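Local coordinates for protein D-alanyl-D-alanine carboxypeptidase (Streptococcus pneumoniae R6, PDB 1XP4) that probably removes the C-terminal D-alanine from peptide side chains of cell wall precursors, as a serine-type carboxypeptidase of peptidoglycan synthesis, at residues 43-48 against 221-226; 96-101 against 191-196; 236-239 against 244-247. One frame throughout, in Å; residues are numbered along the deposited sequence.

Interaction 1: 43-48 against 221-226. With SO4 (sulfate ion), chain E.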
# COMPACT_ATOMS: atom_id res chain seq x y z
N THR A 43 -6.04 4.81 8.59
CA THR A 43 -5.84 6.19 8.16
C THR A 43 -4.37 6.60 8.17
O THR A 43 -3.90 7.34 7.30
CB THR A 43 -6.63 7.15 9.08
OG1 THR A 43 -8.04 6.91 8.94
CG2 THR A 43 -6.33 8.60 8.73
N LYS A 44 -3.64 6.13 9.17
CA LYS A 44 -2.23 6.46 9.33
C LYS A 44 -1.34 6.14 8.12
O LYS A 44 -0.18 6.53 8.08
CB LYS A 44 -1.69 5.79 10.59
CG LYS A 44 -2.40 6.23 11.86
CD LYS A 44 -1.80 5.58 13.10
CE LYS A 44 -2.37 6.16 14.39
NZ LYS A 44 -3.80 5.78 14.61
N LEU A 45 -1.88 5.42 7.13
CA LEU A 45 -1.08 5.10 5.96
C LEU A 45 -0.98 6.35 5.10
O LEU A 45 0.09 6.69 4.58
CB LEU A 45 -1.72 3.98 5.16
CG LEU A 45 -1.78 2.60 5.83
CD1 LEU A 45 -2.39 1.60 4.86
CD2 LEU A 45 -0.38 2.17 6.26
N ILE A 46 -2.11 7.03 4.94
CA ILE A 46 -2.10 8.24 4.14
C ILE A 46 -1.15 9.20 4.86
O ILE A 46 -0.32 9.85 4.23
CB ILE A 46 -3.50 8.86 4.05
CG1 ILE A 46 -4.53 7.78 3.69
CG2 ILE A 46 -3.50 9.94 2.97
CD1 ILE A 46 -5.97 8.23 3.83
N THR A 47 -1.27 9.26 6.18
CA THR A 47 -0.43 10.13 7.01
C THR A 47 1.05 9.87 6.78
O THR A 47 1.82 10.78 6.48
CB THR A 47 -0.71 9.91 8.51
OG1 THR A 47 -2.06 10.31 8.81
CG2 THR A 47 0.26 10.71 9.36
N VAL A 48 1.42 8.60 6.92
CA VAL A 48 2.80 8.17 6.75
C VAL A 48 3.36 8.44 5.35
O VAL A 48 4.58 8.59 5.18
CB VAL A 48 2.90 6.66 7.11
CG1 VAL A 48 4.07 6.01 6.41
CG2 VAL A 48 3.04 6.50 8.62
N ASP A 221 4.41 -8.95 6.25
CA ASP A 221 5.30 -7.90 6.77
C ASP A 221 4.59 -6.53 6.76
O ASP A 221 5.21 -5.49 6.74
CB ASP A 221 6.61 -7.82 5.97
CG ASP A 221 6.37 -7.82 4.47
OD1 ASP A 221 5.25 -8.08 4.05
OD2 ASP A 221 7.31 -7.59 3.72
N GLY A 222 3.25 -6.58 6.68
CA GLY A 222 2.47 -5.34 6.80
C GLY A 222 0.98 -5.64 6.96
O GLY A 222 0.56 -6.78 6.92
N LEU A 223 0.14 -4.58 7.10
CA LEU A 223 0.56 -3.21 6.82
C LEU A 223 0.08 -2.22 7.88
O LEU A 223 0.79 -1.31 8.27
CB LEU A 223 -0.04 -2.81 5.47
CG LEU A 223 0.59 -1.55 4.89
CD1 LEU A 223 2.08 -1.73 4.58
CD2 LEU A 223 -0.06 -1.11 3.58
N LYS A 224 -1.19 -2.40 8.29
CA LYS A 224 -1.79 -1.51 9.30
C LYS A 224 -3.17 -1.99 9.79
O LYS A 224 -4.08 -2.20 9.03
CB LYS A 224 -1.97 -0.10 8.73
CG LYS A 224 -2.23 0.92 9.85
CD LYS A 224 -1.04 1.10 10.78
CE LYS A 224 -1.45 1.73 12.12
NZ LYS A 224 -2.49 0.90 12.71
N THR A 225 -3.29 -2.19 11.12
CA THR A 225 -4.61 -2.55 11.64
C THR A 225 -5.47 -1.32 11.91
O THR A 225 -5.05 -0.18 11.77
CB THR A 225 -4.49 -3.37 12.93
OG1 THR A 225 -3.56 -2.78 13.84
CG2 THR A 225 -4.08 -4.79 12.61
N GLY A 226 -6.74 -1.56 12.17
CA GLY A 226 -7.63 -0.47 12.50
C GLY A 226 -8.89 -0.98 13.16
O GLY A 226 -9.52 -1.92 12.67
S SO4 E . -5.55 -0.56 16.38
O1 SO4 E . -4.96 -0.90 17.69
O2 SO4 E . -4.48 -0.44 15.38
O3 SO4 E . -6.49 -1.62 15.96
O4 SO4 E . -6.25 0.73 16.50
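K44 and K224 reach the same site by different torsions. In K224, CG is anti to the backbone N (chi1 -165°), and bends at chi2 and chi4 fold the chain. In K44, CG stands beside the backbone N, and the chain runs straight until it turns at chi4 (70°). The two chains cross at a slant and touch through methylenes, K44 CD to K224 CE at 4.0 Å. L45 packs on the strand with both branches. Its CD2 rests on CB of K224 at 3.7 Å, and these two side chains run past each other in opposite directions. L45 CD1 meets L223 CD2 at 3.8 Å. L223 and K224 both face V236, in a classic beta bulge.

K224 NZ donates to O of T225 at 2.9 Å, with the nitrogen tilted 35° from the carbonyl plane. K44 NZ is hydrogen-bonded to N106, S41 and the carbonyl of T145. Both lysines also make weak bonds to S104. A sulfate, probably from the crystallisation liquor, lies with its O2 2.9 Å from T225 OG1 and 3.6 Å from K224 NZ. T227 OG1 is also hydrogen-bonded to the sulfate.

Apolar stems join helix and strand, while both amines reach S104, a predicted active-site residue. K224, T225 and G226 match the KTG motif of penicillin-binding proteins, and the sulfate suggests an anion site there, possibly for a substrate carboxylate.

Interaction 2: 96-101 against 191-196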
# COMPACT_ATOMS: atom_id res chain seq x y z
N LEU A 96 8.71 8.46 16.12
CA LEU A 96 7.27 8.60 15.98
C LEU A 96 6.75 7.71 14.85
O LEU A 96 5.70 7.08 14.97
CB LEU A 96 6.90 10.06 15.71
CG LEU A 96 7.27 11.01 16.85
CD1 LEU A 96 6.96 12.43 16.43
CD2 LEU A 96 6.51 10.63 18.11
N LEU A 97 7.51 7.66 13.77
CA LEU A 97 7.14 6.83 12.63
C LEU A 97 7.00 5.38 13.08
O LEU A 97 6.05 4.69 12.73
CB LEU A 97 8.21 6.93 11.55
CG LEU A 97 7.75 7.34 10.16
CD1 LEU A 97 8.96 7.33 9.23
CD2 LEU A 97 6.66 6.40 9.67
N GLU A 98 7.97 4.93 13.86
CA GLU A 98 7.96 3.57 14.35
C GLU A 98 6.76 3.41 15.29
O GLU A 98 6.02 2.43 15.19
CB GLU A 98 9.28 3.27 15.09
CG GLU A 98 9.68 1.80 15.12
CD GLU A 98 11.07 1.57 14.54
OE1 GLU A 98 11.35 2.07 13.43
OE2 GLU A 98 11.88 0.89 15.19
N ALA A 99 6.57 4.38 16.19
CA ALA A 99 5.46 4.34 17.13
C ALA A 99 4.11 4.35 16.40
O ALA A 99 3.16 3.66 16.81
CB ALA A 99 5.55 5.51 18.09
N THR A 100 4.02 5.12 15.32
CA THR A 100 2.79 5.21 14.54
C THR A 100 2.42 3.91 13.84
O THR A 100 1.32 3.39 14.02
CB THR A 100 2.89 6.33 13.46
OG1 THR A 100 2.93 7.61 14.10
CG2 THR A 100 1.70 6.30 12.54
N LEU A 101 3.34 3.38 13.04
CA LEU A 101 3.07 2.17 12.28
C LEU A 101 3.03 0.87 13.08
O LEU A 101 2.25 -0.02 12.77
CB LEU A 101 4.08 2.04 11.15
CG LEU A 101 3.98 3.12 10.06
CD1 LEU A 101 5.18 3.05 9.14
CD2 LEU A 101 2.69 2.92 9.29
N THR A 191 6.80 -1.72 9.44
CA THR A 191 5.60 -2.54 9.66
C THR A 191 5.95 -4.00 9.95
O THR A 191 5.27 -4.70 10.71
CB THR A 191 4.64 -2.46 8.43
OG1 THR A 191 5.30 -2.98 7.27
CG2 THR A 191 4.21 -1.03 8.17
N LYS A 192 7.04 -4.43 9.33
CA LYS A 192 7.59 -5.77 9.45
C LYS A 192 7.90 -6.14 10.91
O LYS A 192 7.52 -7.20 11.39
CB LYS A 192 8.87 -5.81 8.60
CG LYS A 192 9.52 -7.15 8.35
CD LYS A 192 10.79 -6.91 7.53
CE LYS A 192 11.45 -8.20 7.04
NZ LYS A 192 10.66 -8.92 6.00
N LYS A 193 8.58 -5.25 11.63
CA LYS A 193 8.95 -5.49 13.01
C LYS A 193 7.82 -5.89 13.96
O LYS A 193 6.83 -5.17 14.09
CB LYS A 193 9.64 -4.26 13.59
CG LYS A 193 10.86 -3.82 12.84
CD LYS A 193 11.42 -2.56 13.47
CE LYS A 193 12.64 -2.07 12.71
NZ LYS A 193 13.11 -0.78 13.27
N PRO A 194 7.96 -7.03 14.64
CA PRO A 194 6.92 -7.48 15.58
C PRO A 194 7.02 -6.72 16.90
O PRO A 194 6.12 -6.78 17.74
CB PRO A 194 7.21 -8.97 15.71
CG PRO A 194 8.68 -9.04 15.51
CD PRO A 194 8.92 -8.11 14.36
N SER A 195 8.14 -6.03 17.09
CA SER A 195 8.38 -5.21 18.28
C SER A 195 9.60 -4.35 17.99
O SER A 195 10.49 -4.74 17.23
CB SER A 195 8.62 -6.07 19.54
OG SER A 195 9.87 -6.74 19.55
N SER A 196 9.63 -3.17 18.60
CA SER A 196 10.74 -2.25 18.38
C SER A 196 10.94 -1.44 19.65
O SER A 196 10.31 -1.70 20.67
CB SER A 196 10.41 -1.33 17.20
OG SER A 196 11.41 -0.34 17.04
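E98 and K193 meet in a salt bridge, with K193 NZ donating to E98 OE2 at 2.8 Å. The two side chains cross at about a right angle. OE1 of E98 is farther from K193 NZ, at 3.4 Å. The model is crowded where OE2 lies near S196, so the place of that oxygen is less sure. A second, apolar touch is made farther along the helix, where CB of L101 approaches CG2 of T191 at 4.3 Å.

E98 CG is anti to the backbone N (chi1 -154°), and the chain then bends at chi2. K193 is extended beyond CG, and its end carries the amine to OE2. T191 is placed by its hydroxyl, which is hydrogen-bonded to the carbonyl O of D221. L101 is backed by V48 and V187.

Around these, T100 OG1 and T100 N both bond back to L96 O within the helix. On the other segment, P194 and S196 are joined by backbone bonds to S205 and I203. F198 of the same small hairpin packs on L96 and A99.

The contact joins helix 93-103 to the turn that leads into hairpin 195-204. Just beyond this helix come S104, A105 and N106, which fit the SxN motif of penicillin-binding proteins. The L101 end flanks the predicted active site, near K224 and K44; the salt bridge lies well away from it.

Interaction 3: 236-239 against 244-247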
# COMPACT_ATOMS: atom_id res chain seq x y z
N VAL A 236 -5.13 -3.98 6.97
CA VAL A 236 -4.57 -3.92 5.63
C VAL A 236 -3.31 -4.74 5.78
O VAL A 236 -2.46 -4.43 6.61
CB VAL A 236 -4.17 -2.48 5.20
CG1 VAL A 236 -3.59 -2.52 3.79
CG2 VAL A 236 -5.37 -1.56 5.23
N GLY A 237 -3.20 -5.81 4.99
CA GLY A 237 -2.02 -6.64 5.07
C GLY A 237 -1.35 -6.85 3.73
O GLY A 237 -2.02 -6.91 2.70
N THR A 238 -0.02 -6.92 3.72
CA THR A 238 0.71 -7.16 2.48
C THR A 238 1.57 -8.40 2.73
O THR A 238 2.02 -8.64 3.85
CB THR A 238 1.60 -5.96 2.07
OG1 THR A 238 2.21 -6.24 0.81
CG2 THR A 238 2.68 -5.72 3.11
N THR A 239 1.80 -9.18 1.69
CA THR A 239 2.58 -10.39 1.85
C THR A 239 3.13 -10.88 0.53
O THR A 239 2.64 -10.51 -0.53
CB THR A 239 1.72 -11.52 2.44
OG1 THR A 239 2.55 -12.63 2.80
CG2 THR A 239 0.70 -11.99 1.41
N MSE A 244 4.56 -13.97 -5.26
CA MSE A 244 3.70 -12.84 -5.60
C MSE A 244 3.32 -11.96 -4.41
O MSE A 244 2.93 -12.46 -3.35
CB MSE A 244 2.44 -13.36 -6.30
CG MSE A 244 1.37 -12.33 -6.62
SE MSE A 244 -0.13 -13.14 -7.58
CE MSE A 244 -1.22 -13.71 -6.09
N ARG A 245 3.43 -10.64 -4.59
CA ARG A 245 3.07 -9.69 -3.54
C ARG A 245 1.60 -9.34 -3.62
O ARG A 245 1.09 -8.89 -4.66
CB ARG A 245 3.90 -8.42 -3.65
CG ARG A 245 3.59 -7.42 -2.57
CD ARG A 245 4.87 -6.87 -1.98
NE ARG A 245 4.81 -6.94 -0.52
CZ ARG A 245 5.87 -7.11 0.26
NH1 ARG A 245 7.08 -7.23 -0.27
NH2 ARG A 245 5.70 -7.19 1.58
N VAL A 246 0.91 -9.52 -2.51
CA VAL A 246 -0.51 -9.26 -2.45
C VAL A 246 -0.82 -8.22 -1.39
O VAL A 246 -0.28 -8.27 -0.29
CB VAL A 246 -1.29 -10.54 -2.09
CG1 VAL A 246 -2.77 -10.22 -1.92
CG2 VAL A 246 -1.10 -11.60 -3.17
N ILE A 247 -1.69 -7.28 -1.75
CA ILE A 247 -2.12 -6.27 -0.80
C ILE A 247 -3.54 -6.66 -0.45
O ILE A 247 -4.37 -6.89 -1.32
CB ILE A 247 -2.11 -4.86 -1.38
CG1 ILE A 247 -0.68 -4.45 -1.73
CG2 ILE A 247 -2.71 -3.89 -0.36
CD1 ILE A 247 -0.53 -2.99 -2.10
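The guanidinium of R245 takes OG1 of T238 at its edge. The hydroxyl oxygen lies only 9° out of the guanidinium plane, and R245 NE donates to it at 3.0 Å. The bond is nearly straight, with 168° at the hydrogen. O of T239 lies oblique to the group, 4.2 Å from NE. T238 CG2 packs near R245 NH2 at 3.7 Å. That nitrogen has its stronger partner in D221, through a salt bridge, so two neighbours fix the rotation of the group. Bends at chi2 and chi3 turn the arginine end back over the neighbouring strand.

T238 holds OG1 anti to its own N (chi1 -176°). This turns OG1 toward strand 244-253, where it accepts from R245 NE and makes a weak hydrogen bond to V246 O.

T239 and V246 form an antiparallel hydrogen-bonded pair. T239 N donates to V246 O at 3.0 Å, and V246 N donates to T239 O at 2.8 Å. T238 and I247 form the adjacent non-hydrogen-bonded pair. T238 CA also makes a CA-H...O contact with V246 O, at 3.1 Å.

T239 and V246 pack on M271 of helix 262-277. T238 and I247 turn to helix 170-183. On its other side, strand 244-253 bonds through the backbone of R245 and I247 to A22 and V20. This is a beta hairpin within the five-stranded antiparallel sheet, layered between helices as in the beta-lactamase and penicillin-binding protein fold.

Overall arrangement
All three contacts lie in the carboxypeptidase domain. Interactions 1 and 3 are buried near the centre of the chain. Interaction 2 lies farther out, with its charged pair partly exposed on the K193 side. Interactions 1 and 3 share the main sheet: strands 220-228 and 234-241 are neighbours, joined by L223 N to V236 O; the D221-R245 salt bridge reaches past strand 234-241 to the next strand. Interactions 1 and 2 meet where V48 packs on L101 and K44 on T100. Interactions 2 and 3 do not touch. The chemistry differs: apolar stems in interaction 1, a less certain salt bridge in interaction 2, and backbone pairing with an arginine-threonine bond in interaction 3.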